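Local coordinates for lipoteichoic acid primase (Listeria monocytogenes, PDB 4UOP), which is a lipoteichoic acid primase whose extracellular domain has a sulfatase-type alpha/beta fold and holds a magnesium ion, at residues 58-69 and 276-287; 111-120 and 337-345. One frame throughout, in Å; residues are numbered along the deposited sequence.

Contact 1: residues 58-69 and 276-287; sequences KNLIIVQLESFQ and DSVVVFYGDHHI. With MG (magnesium ion), chain J.
Asn59 to Leu65 pairs with Ser277 to Gly283 as two parallel strands, their axes 15° apart and in register from Asn59-Ser277 to Leu65-Gly283. Leu60, Ile62, Gln64, Val278, Val280 and Tyr282 share one face of the ladder. On it CG2 of Ile62 meets the edge of the Tyr282 ring, 3.4 Å from CE1. The Gln64 CA lies over one face of the same ring, a CH-pi contact. Gln64 CG is anti to the backbone N (chi1 -178°), which carries the amide across the ring to its hydroxyl. Tyr282 OH gives its proton to Gln64 OE1 at 2.6 Å, in the amide plane and on a lone pair. On the other face, Val63 CB sits at the edge of the Phe281 ring.

Past the strands both segments turn to the magnesium ion. Glu66 chelates it through OE1 at 2.4 Å and OE2 at 2.2 Å. Asp284 OD2 binds it at 2.1 Å and His285 NE2 at 2.2 Å. The other Asp284 oxygen, OD1, takes the Ser67 N-H at 2.7 Å. This bond and the metal bond at OD2 together hold the carboxylate. Ser67 OG in turn donates to Glu66 OE2.

Thr108 completes the protein ligands. Strand 214-219 flanks Leu60 to Gln64 on the far side, helix 107-117 packs against Gln64 and Tyr282, and helix 246-271 receives Phe68 and Phe281.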
loop_
_atom_site.group_PDB
_atom_site.type_symbol
_atom_site.label_atom_id
_atom_site.label_comp_id
_atom_site.label_asym_id
_atom_site.label_seq_id
_atom_site.Cartn_x
_atom_site.Cartn_y
_atom_site.Cartn_z
ATOM N N LYS B 58 38.448 -0.530 -4.800
ATOM C CA LYS B 58 37.883 -0.566 -6.139
ATOM C C LYS B 58 36.631 0.301 -6.201
ATOM O O LYS B 58 36.009 0.588 -5.178
ATOM C CB LYS B 58 37.558 -1.997 -6.538
ATOM C CG LYS B 58 38.731 -2.964 -6.454
ATOM C CD LYS B 58 39.935 -2.536 -7.267
ATOM C CE LYS B 58 41.031 -3.587 -7.167
ATOM N NZ LYS B 58 42.316 -3.091 -7.726
ATOM N N ASN B 59 36.269 0.713 -7.413
ATOM C CA ASN B 59 35.041 1.464 -7.614
ATOM C C ASN B 59 33.849 0.522 -7.452
ATOM O O ASN B 59 34.019 -0.703 -7.363
ATOM C CB ASN B 59 35.016 2.108 -8.992
ATOM C CG ASN B 59 36.256 2.899 -9.279
ATOM O OD1 ASN B 59 36.519 3.895 -8.630
ATOM N ND2 ASN B 59 37.048 2.444 -10.237
ATOM N N LEU B 60 32.655 1.098 -7.405
ATOM C CA LEU B 60 31.401 0.337 -7.300
ATOM C C LEU B 60 30.407 0.888 -8.326
ATOM O O LEU B 60 30.078 2.077 -8.319
ATOM C CB LEU B 60 30.809 0.469 -5.906
ATOM C CG LEU B 60 29.450 -0.179 -5.631
ATOM C CD1 LEU B 60 29.506 -1.666 -5.868
ATOM C CD2 LEU B 60 29.031 0.137 -4.202
ATOM N N ILE B 61 29.971 0.020 -9.214
ATOM C CA ILE B 61 28.922 0.336 -10.181
ATOM C C ILE B 61 27.753 -0.631 -9.962
ATOM O O ILE B 61 27.927 -1.863 -9.994
ATOM C CB ILE B 61 29.445 0.228 -11.605
ATOM C CG1 ILE B 61 30.570 1.234 -11.837
ATOM C CG2 ILE B 61 28.293 0.418 -12.592
ATOM C CD1 ILE B 61 31.394 0.957 -13.077
ATOM N N ILE B 62 26.564 -0.096 -9.725
ATOM C CA ILE B 62 25.384 -0.916 -9.499
ATOM C C ILE B 62 24.305 -0.497 -10.495
ATOM O O ILE B 62 24.005 0.705 -10.617
ATOM C CB ILE B 62 24.844 -0.737 -8.078
ATOM C CG1 ILE B 62 25.927 -1.125 -7.057
ATOM C CG2 ILE B 62 23.578 -1.550 -7.891
ATOM C CD1 ILE B 62 25.458 -1.077 -5.622
ATOM N N VAL B 63 23.793 -1.468 -11.241
ATOM C CA VAL B 63 22.736 -1.217 -12.214
ATOM C C VAL B 63 21.466 -1.960 -11.787
ATOM O O VAL B 63 21.475 -3.175 -11.623
ATOM C CB VAL B 63 23.109 -1.636 -13.639
ATOM C CG1 VAL B 63 22.006 -1.224 -14.599
ATOM C CG2 VAL B 63 24.438 -1.036 -14.061
ATOM N N GLN B 64 20.403 -1.193 -11.591
ATOM C CA GLN B 64 19.090 -1.692 -11.234
ATOM C C GLN B 64 18.268 -1.773 -12.516
ATOM O O GLN B 64 17.974 -0.741 -13.119
ATOM C CB GLN B 64 18.413 -0.760 -10.248
ATOM C CG GLN B 64 17.056 -1.264 -9.791
ATOM C CD GLN B 64 16.419 -0.419 -8.715
ATOM O OE1 GLN B 64 16.857 -0.409 -7.546
ATOM N NE2 GLN B 64 15.358 0.278 -9.081
ATOM N N LEU B 65 17.929 -2.989 -12.904
ATOM C CA LEU B 65 17.279 -3.274 -14.189
ATOM C C LEU B 65 15.764 -3.382 -14.027
ATOM O O LEU B 65 15.252 -4.304 -13.384
ATOM C CB LEU B 65 17.851 -4.565 -14.759
ATOM C CG LEU B 65 19.355 -4.530 -15.020
ATOM C CD1 LEU B 65 19.881 -5.950 -15.140
ATOM C CD2 LEU B 65 19.676 -3.727 -16.271
ATOM N N GLU B 66 15.050 -2.436 -14.633
ATOM C CA GLU B 66 13.612 -2.324 -14.473
ATOM C C GLU B 66 12.851 -3.580 -14.925
ATOM O O GLU B 66 12.967 -4.009 -16.086
ATOM C CB GLU B 66 13.110 -1.105 -15.263
ATOM C CG GLU B 66 11.599 -0.937 -15.214
ATOM C CD GLU B 66 11.079 -0.788 -13.798
ATOM O OE1 GLU B 66 11.432 0.210 -13.136
ATOM O OE2 GLU B 66 10.297 -1.650 -13.347
ATOM N N SER B 67 12.083 -4.165 -14.004
ATOM C CA SER B 67 11.129 -5.243 -14.308
ATOM C C SER B 67 11.735 -6.556 -14.841
ATOM O O SER B 67 10.999 -7.400 -15.357
ATOM C CB SER B 67 10.033 -4.728 -15.271
ATOM O OG SER B 67 9.198 -3.785 -14.608
ATOM N N PHE B 68 13.045 -6.756 -14.659
ATOM C CA PHE B 68 13.687 -8.048 -14.934
ATOM C C PHE B 68 13.327 -9.057 -13.818
ATOM O O PHE B 68 13.461 -8.739 -12.631
ATOM C CB PHE B 68 15.211 -7.912 -14.992
ATOM C CG PHE B 68 15.770 -7.439 -16.319
ATOM C CD1 PHE B 68 15.333 -6.265 -16.906
ATOM C CD2 PHE B 68 16.800 -8.141 -16.942
ATOM C CE1 PHE B 68 15.881 -5.822 -18.106
ATOM C CE2 PHE B 68 17.355 -7.702 -18.139
ATOM C CZ PHE B 68 16.908 -6.526 -18.708
ATOM N N GLN B 69 12.893 -10.260 -14.199
ATOM C CA GLN B 69 12.625 -11.336 -13.236
ATOM C C GLN B 69 13.312 -12.606 -13.698
ATOM O O GLN B 69 13.371 -12.904 -14.894
ATOM C CB GLN B 69 11.124 -11.565 -13.026
ATOM C CG GLN B 69 10.342 -11.923 -14.282
ATOM C CD GLN B 69 8.854 -11.750 -14.069
ATOM O OE1 GLN B 69 8.357 -10.628 -14.074
ATOM N NE2 GLN B 69 8.134 -12.862 -13.864
ATOM N N ASP B 276 38.749 -2.554 -12.503
ATOM C CA ASP B 276 38.988 -1.784 -11.298
ATOM C C ASP B 276 37.712 -1.490 -10.504
ATOM O O ASP B 276 37.696 -0.560 -9.687
ATOM C CB ASP B 276 39.673 -0.459 -11.669
ATOM C CG ASP B 276 41.169 -0.437 -11.333
ATOM O OD1 ASP B 276 41.762 -1.511 -11.032
ATOM O OD2 ASP B 276 41.748 0.680 -11.368
ATOM N N SER B 277 36.665 -2.297 -10.702
ATOM C CA SER B 277 35.351 -2.021 -10.113
ATOM C C SER B 277 34.615 -3.282 -9.688
ATOM O O SER B 277 34.681 -4.305 -10.370
ATOM C CB SER B 277 34.452 -1.283 -11.123
ATOM O OG SER B 277 35.019 -0.067 -11.529
ATOM N N VAL B 278 33.900 -3.190 -8.566
ATOM C CA VAL B 278 32.855 -4.137 -8.221
ATOM C C VAL B 278 31.650 -3.701 -9.040
ATOM O O VAL B 278 31.313 -2.515 -9.070
ATOM C CB VAL B 278 32.510 -4.072 -6.728
ATOM C CG1 VAL B 278 31.338 -4.981 -6.386
ATOM C CG2 VAL B 278 33.736 -4.432 -5.892
ATOM N N VAL B 279 31.028 -4.650 -9.716
ATOM C CA VAL B 279 29.835 -4.360 -10.492
ATOM C C VAL B 279 28.722 -5.326 -10.095
ATOM O O VAL B 279 28.939 -6.545 -10.028
ATOM C CB VAL B 279 30.112 -4.427 -12.000
ATOM C CG1 VAL B 279 28.860 -4.046 -12.761
ATOM C CG2 VAL B 279 31.255 -3.496 -12.388
ATOM N N VAL B 280 27.557 -4.763 -9.773
ATOM C CA VAL B 280 26.385 -5.512 -9.348
ATOM C C VAL B 280 25.229 -5.174 -10.299
ATOM O O VAL B 280 24.994 -3.992 -10.586
ATOM C CB VAL B 280 25.946 -5.139 -7.927
ATOM C CG1 VAL B 280 24.799 -6.017 -7.464
ATOM C CG2 VAL B 280 27.120 -5.236 -6.967
ATOM N N PHE B 281 24.535 -6.206 -10.762
ATOM C CA PHE B 281 23.331 -6.037 -11.562
ATOM C C PHE B 281 22.205 -6.773 -10.875
ATOM O O PHE B 281 22.376 -7.928 -10.493
ATOM C CB PHE B 281 23.495 -6.642 -12.957
ATOM C CG PHE B 281 24.675 -6.128 -13.724
ATOM C CD1 PHE B 281 24.948 -4.776 -13.786
ATOM C CD2 PHE B 281 25.494 -6.999 -14.422
ATOM C CE1 PHE B 281 26.034 -4.299 -14.499
ATOM C CE2 PHE B 281 26.593 -6.523 -15.139
ATOM C CZ PHE B 281 26.850 -5.179 -15.186
ATOM N N TYR B 282 21.043 -6.140 -10.746
ATOM C CA TYR B 282 19.867 -6.833 -10.209
ATOM C C TYR B 282 18.596 -6.265 -10.807
ATOM O O TYR B 282 18.547 -5.086 -11.155
ATOM C CB TYR B 282 19.833 -6.727 -8.666
ATOM C CG TYR B 282 19.639 -5.326 -8.152
ATOM C CD1 TYR B 282 20.715 -4.453 -8.042
ATOM C CD2 TYR B 282 18.383 -4.867 -7.782
ATOM C CE1 TYR B 282 20.547 -3.158 -7.594
ATOM C CE2 TYR B 282 18.203 -3.571 -7.330
ATOM C CZ TYR B 282 19.292 -2.724 -7.247
ATOM O OH TYR B 282 19.172 -1.427 -6.823
ATOM N N GLY B 283 17.559 -7.087 -10.909
ATOM C CA GLY B 283 16.239 -6.590 -11.337
ATOM C C GLY B 283 15.552 -5.941 -10.155
ATOM O O GLY B 283 15.693 -6.429 -9.034
ATOM N N ASP B 284 14.811 -4.849 -10.366
ATOM C CA ASP B 284 14.141 -4.219 -9.227
ATOM C C ASP B 284 13.022 -5.065 -8.627
ATOM O O ASP B 284 12.917 -5.169 -7.411
ATOM C CB ASP B 284 13.708 -2.765 -9.477
ATOM C CG ASP B 284 12.726 -2.590 -10.618
ATOM O OD1 ASP B 284 12.505 -3.529 -11.416
ATOM O OD2 ASP B 284 12.159 -1.465 -10.688
ATOM N N HIS B 285 12.214 -5.679 -9.488
ATOM C CA HIS B 285 11.086 -6.496 -9.071
ATOM C C HIS B 285 10.481 -7.121 -10.312
ATOM O O HIS B 285 10.777 -6.693 -11.443
ATOM C CB HIS B 285 10.039 -5.623 -8.382
ATOM C CG HIS B 285 9.638 -4.446 -9.201
ATOM N ND1 HIS B 285 8.763 -4.550 -10.260
ATOM C CD2 HIS B 285 10.045 -3.157 -9.177
ATOM C CE1 HIS B 285 8.625 -3.373 -10.834
ATOM N NE2 HIS B 285 9.402 -2.512 -10.204
ATOM N N HIS B 286 9.644 -8.134 -10.089
ATOM C CA HIS B 286 8.972 -8.815 -11.177
ATOM C C HIS B 286 7.847 -7.948 -11.690
ATOM O O HIS B 286 7.405 -7.014 -11.024
ATOM C CB HIS B 286 8.428 -10.159 -10.732
ATOM C CG HIS B 286 7.095 -10.080 -10.072
ATOM N ND1 HIS B 286 6.918 -9.555 -8.811
ATOM C CD2 HIS B 286 5.866 -10.453 -10.501
ATOM C CE1 HIS B 286 5.640 -9.617 -8.486
ATOM N NE2 HIS B 286 4.978 -10.153 -9.499
ATOM N N ILE B 287 7.398 -8.261 -12.893
ATOM C CA ILE B 287 6.263 -7.558 -13.452
ATOM C C ILE B 287 5.224 -8.502 -14.072
ATOM O O ILE B 287 4.057 -8.139 -14.160
ATOM C CB ILE B 287 6.731 -6.472 -14.461
ATOM C CG1 ILE B 287 5.624 -5.448 -14.732
ATOM C CG2 ILE B 287 7.226 -7.099 -15.753
ATOM C CD1 ILE B 287 5.058 -4.797 -13.485
HETATM MG MG MG J . 10.298 -0.839 -11.350
HETATM O O HOH W 1 42.415 -4.212 -10.208
HETATM O O HOH W 2 40.082 2.743 -10.298
HETATM O O HOH W 3 14.648 -0.002 -11.864
HETATM O O HOH W 4 8.235 -0.126 -11.737
#

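Contact 2: residues 111-120 and 337-345; sequences AEWSVYTSTF and GEIDIMPTV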
loop_
_atom_site.group_PDB
_atom_site.type_symbol
_atom_site.label_atom_id
_atom_site.label_comp_id
_atom_site.label_asym_id
_atom_site.label_seq_id
_atom_site.Cartn_x
_atom_site.Cartn_y
_atom_site.Cartn_z
ATOM N N ALA B 111 12.679 -0.735 -4.063
ATOM C CA ALA B 111 13.906 -1.442 -4.379
ATOM C C ALA B 111 15.111 -0.587 -4.031
ATOM O O ALA B 111 16.036 -1.044 -3.359
ATOM C CB ALA B 111 13.927 -1.841 -5.841
ATOM N N GLU B 112 15.100 0.670 -4.482
ATOM C CA GLU B 112 16.168 1.595 -4.175
ATOM C C GLU B 112 16.306 1.755 -2.666
ATOM O O GLU B 112 17.423 1.734 -2.147
ATOM C CB GLU B 112 15.898 2.949 -4.811
ATOM C CG GLU B 112 15.998 2.960 -6.338
ATOM C CD GLU B 112 15.939 4.377 -6.880
ATOM O OE1 GLU B 112 16.942 5.097 -6.743
ATOM O OE2 GLU B 112 14.873 4.766 -7.417
ATOM N N TRP B 113 15.176 1.937 -1.982
ATOM C CA TRP B 113 15.175 2.067 -0.519
ATOM C C TRP B 113 15.906 0.903 0.151
ATOM O O TRP B 113 16.763 1.108 1.044
ATOM C CB TRP B 113 13.736 2.166 0.021
ATOM C CG TRP B 113 13.710 2.233 1.515
ATOM C CD1 TRP B 113 13.673 1.187 2.378
ATOM C CD2 TRP B 113 13.802 3.411 2.323
ATOM N NE1 TRP B 113 13.717 1.635 3.678
ATOM C CE2 TRP B 113 13.791 2.997 3.671
ATOM C CE3 TRP B 113 13.873 4.775 2.039
ATOM C CZ2 TRP B 113 13.859 3.902 4.728
ATOM C CZ3 TRP B 113 13.939 5.670 3.092
ATOM C CH2 TRP B 113 13.925 5.232 4.413
ATOM N N SER B 114 15.514 -0.308 -0.235
ATOM C CA SER B 114 16.068 -1.545 0.314
ATOM C C SER B 114 17.568 -1.634 0.093
ATOM O O SER B 114 18.334 -1.949 1.003
ATOM C CB SER B 114 15.387 -2.757 -0.340
ATOM O OG SER B 114 14.061 -2.879 0.092
ATOM N N VAL B 115 17.988 -1.325 -1.123
ATOM C CA VAL B 115 19.390 -1.421 -1.471
ATOM C C VAL B 115 20.241 -0.364 -0.756
ATOM O O VAL B 115 21.287 -0.694 -0.175
ATOM C CB VAL B 115 19.572 -1.376 -3.001
ATOM C CG1 VAL B 115 21.042 -1.332 -3.378
ATOM C CG2 VAL B 115 18.889 -2.591 -3.620
ATOM N N TYR B 116 19.803 0.888 -0.757
ATOM C CA TYR B 116 20.621 1.950 -0.167
ATOM C C TYR B 116 20.682 1.877 1.371
ATOM O O TYR B 116 21.717 2.209 1.947
ATOM C CB TYR B 116 20.136 3.343 -0.561
ATOM C CG TYR B 116 19.987 3.594 -2.049
ATOM C CD1 TYR B 116 20.783 2.950 -2.969
ATOM C CD2 TYR B 116 19.043 4.501 -2.519
ATOM C CE1 TYR B 116 20.625 3.183 -4.329
ATOM C CE2 TYR B 116 18.878 4.737 -3.865
ATOM C CZ TYR B 116 19.664 4.071 -4.768
ATOM O OH TYR B 116 19.488 4.293 -6.121
ATOM N N THR B 117 19.573 1.494 2.003
ATOM C CA THR B 117 19.424 1.616 3.459
ATOM C C THR B 117 19.593 0.310 4.224
ATOM O O THR B 117 19.840 0.351 5.437
ATOM C CB THR B 117 18.049 2.215 3.881
ATOM O OG1 THR B 117 16.988 1.275 3.642
ATOM C CG2 THR B 117 17.775 3.505 3.153
ATOM N N SER B 118 19.431 -0.836 3.550
ATOM C CA SER B 118 19.354 -2.128 4.222
ATOM C C SER B 118 18.298 -2.116 5.339
ATOM O O SER B 118 18.506 -2.681 6.417
ATOM C CB SER B 118 20.733 -2.539 4.766
ATOM O OG SER B 118 20.820 -3.937 4.949
ATOM N N THR B 119 17.199 -1.415 5.097
ATOM C CA THR B 119 16.021 -1.471 5.972
ATOM C C THR B 119 14.842 -1.824 5.076
ATOM O O THR B 119 14.906 -1.630 3.853
ATOM C CB THR B 119 15.744 -0.133 6.704
ATOM O OG1 THR B 119 15.330 0.879 5.777
ATOM C CG2 THR B 119 16.948 0.346 7.439
ATOM N N PHE B 120 13.770 -2.323 5.683
ATOM C CA PHE B 120 12.600 -2.770 4.928
ATOM C C PHE B 120 11.754 -1.604 4.443
ATOM O O PHE B 120 11.600 -0.596 5.137
ATOM C CB PHE B 120 11.752 -3.727 5.772
ATOM C CG PHE B 120 12.409 -5.047 6.017
ATOM C CD1 PHE B 120 12.355 -6.045 5.067
ATOM C CD2 PHE B 120 13.103 -5.285 7.203
ATOM C CE1 PHE B 120 12.967 -7.267 5.288
ATOM C CE2 PHE B 120 13.725 -6.504 7.433
ATOM C CZ PHE B 120 13.656 -7.504 6.476
ATOM N N GLY B 337 18.011 -11.017 -0.628
ATOM C CA GLY B 337 17.063 -10.036 -1.132
ATOM C C GLY B 337 17.731 -8.692 -1.275
ATOM O O GLY B 337 18.911 -8.523 -0.925
ATOM N N GLU B 338 16.994 -7.723 -1.811
ATOM C CA GLU B 338 17.582 -6.416 -2.070
ATOM C C GLU B 338 18.183 -5.781 -0.797
ATOM O O GLU B 338 19.200 -5.128 -0.876
ATOM C CB GLU B 338 16.584 -5.492 -2.749
ATOM C CG GLU B 338 16.477 -5.815 -4.237
ATOM C CD GLU B 338 15.159 -5.434 -4.881
ATOM O OE1 GLU B 338 14.093 -5.448 -4.212
ATOM O OE2 GLU B 338 15.197 -5.166 -6.097
ATOM N N ILE B 339 17.568 -6.005 0.349
ATOM C CA ILE B 339 18.142 -5.496 1.607
ATOM C C ILE B 339 19.534 -6.032 1.937
ATOM O O ILE B 339 20.227 -5.462 2.793
ATOM C CB ILE B 339 17.234 -5.766 2.821
ATOM C CG1 ILE B 339 16.934 -7.261 2.960
ATOM C CG2 ILE B 339 15.972 -4.934 2.730
ATOM C CD1 ILE B 339 16.420 -7.631 4.330
ATOM N N ASP B 340 19.921 -7.145 1.320
ATOM C CA ASP B 340 21.218 -7.781 1.576
ATOM C C ASP B 340 22.375 -7.243 0.732
ATOM O O ASP B 340 23.525 -7.600 0.958
ATOM C CB ASP B 340 21.100 -9.292 1.370
ATOM C CG ASP B 340 20.044 -9.927 2.282
ATOM O OD1 ASP B 340 20.071 -9.622 3.502
ATOM O OD2 ASP B 340 19.176 -10.691 1.783
ATOM N N ILE B 341 22.077 -6.399 -0.262
ATOM C CA ILE B 341 23.132 -5.938 -1.156
ATOM C C ILE B 341 24.193 -5.104 -0.423
ATOM O O ILE B 341 25.390 -5.320 -0.633
ATOM C CB ILE B 341 22.563 -5.219 -2.399
ATOM C CG1 ILE B 341 21.834 -6.255 -3.268
ATOM C CG2 ILE B 341 23.690 -4.545 -3.170
ATOM C CD1 ILE B 341 21.116 -5.701 -4.500
ATOM N N MET B 342 23.780 -4.205 0.471
ATOM C CA MET B 342 24.755 -3.334 1.166
ATOM C C MET B 342 25.766 -4.123 2.017
ATOM O O MET B 342 26.970 -3.987 1.806
ATOM C CB MET B 342 24.064 -2.273 2.017
ATOM C CG MET B 342 25.054 -1.447 2.814
ATOM S SD MET B 342 24.315 -0.139 3.782
ATOM C CE MET B 342 25.793 0.468 4.601
ATOM N N PRO B 343 25.288 -4.957 2.961
ATOM C CA PRO B 343 26.285 -5.699 3.753
ATOM C C PRO B 343 27.187 -6.614 2.911
ATOM O O PRO B 343 28.367 -6.766 3.227
ATOM C CB PRO B 343 25.436 -6.493 4.756
ATOM C CG PRO B 343 24.044 -6.480 4.192
ATOM C CD PRO B 343 23.917 -5.201 3.441
ATOM N N THR B 344 26.658 -7.163 1.811
ATOM C CA THR B 344 27.439 -8.022 0.942
ATOM C C THR B 344 28.558 -7.203 0.267
ATOM O O THR B 344 29.722 -7.620 0.213
ATOM C CB THR B 344 26.524 -8.704 -0.108
ATOM O OG1 THR B 344 25.524 -9.491 0.556
ATOM C CG2 THR B 344 27.304 -9.619 -1.057
ATOM N N VAL B 345 28.196 -6.033 -0.256
ATOM C CA VAL B 345 29.142 -5.195 -0.953
ATOM C C VAL B 345 30.180 -4.568 -0.007
ATOM O O VAL B 345 31.359 -4.512 -0.342
ATOM C CB VAL B 345 28.409 -4.110 -1.769
ATOM C CG1 VAL B 345 29.398 -3.078 -2.317
ATOM C CG2 VAL B 345 27.655 -4.777 -2.905
HETATM O O HOH W 5 21.205 -3.215 0.989
#
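Ile339 fits against the end of helix 111-117 and the turn that follows it. Its CG1 stands between the backbone N and carbonyl carbon (chi1 57°), and the two branches part. Ile339 CD1 comes 3.5 Å from Phe120 CZ, at the far end of the ring. Ile339 CG2 touches both Ser114 CB and Thr119 O. This is the tight part of the contact. Ser118 leaves the helix with positive phi. Its OG is anti to the backbone N (chi1 -157°) and donates to Ile339 O at 2.7 Å, in the carbonyl plane. The same hydroxyl also pairs with Gly360 N.

Beside it, Val115 CG2 packs on Glu338 CB at 3.8 Å and on Ile341 CD1 at 3.9 Å. The Glu338 chain runs extended along the helix until OE2 comes 3.6 Å from Ala111 CB. Its OE1 is held by the Thr102 backbone N.

The looser side lies toward Met342. Met342 CB faces Val115 O, and Met342 SD is 4.0 Å from Tyr116 O. A water bridges the backbones here: it accepts from Met342 N and probably donates to Val115 O, each at 2.8 Å. Other backbone oxygens are also near it. The residues on this side are buried too; the looser side does not face solvent.

The two helices run at 33° to each other. With both packed on Tyr282 of strand 277-283, the arrangement is the helix layer against a central sheet seen in sulfatase-type alpha/beta folds.

The two contacts are layers of one core, their centres about 12 Å apart. Contact 1 supplies the central strands and three of the four protein ligands of magnesium. Contact 2 supplies part of the helix layer on the Tyr282 face. Tyr282 is shared by the two contacts: its OH lies 3.4 Å from Val115 CG2. Glu338 also joins them. Its OE2 lies 2.6 Å from Asp284 O, very short for two oxygens, and Glu338 may carry a proton there. Contact 2 is also near the site. Thr108, the fourth protein ligand, belongs to the same helix as Ala111, whose side chain is about 7 Å from the magnesium ion. Along the chain, the segments of the two contacts alternate.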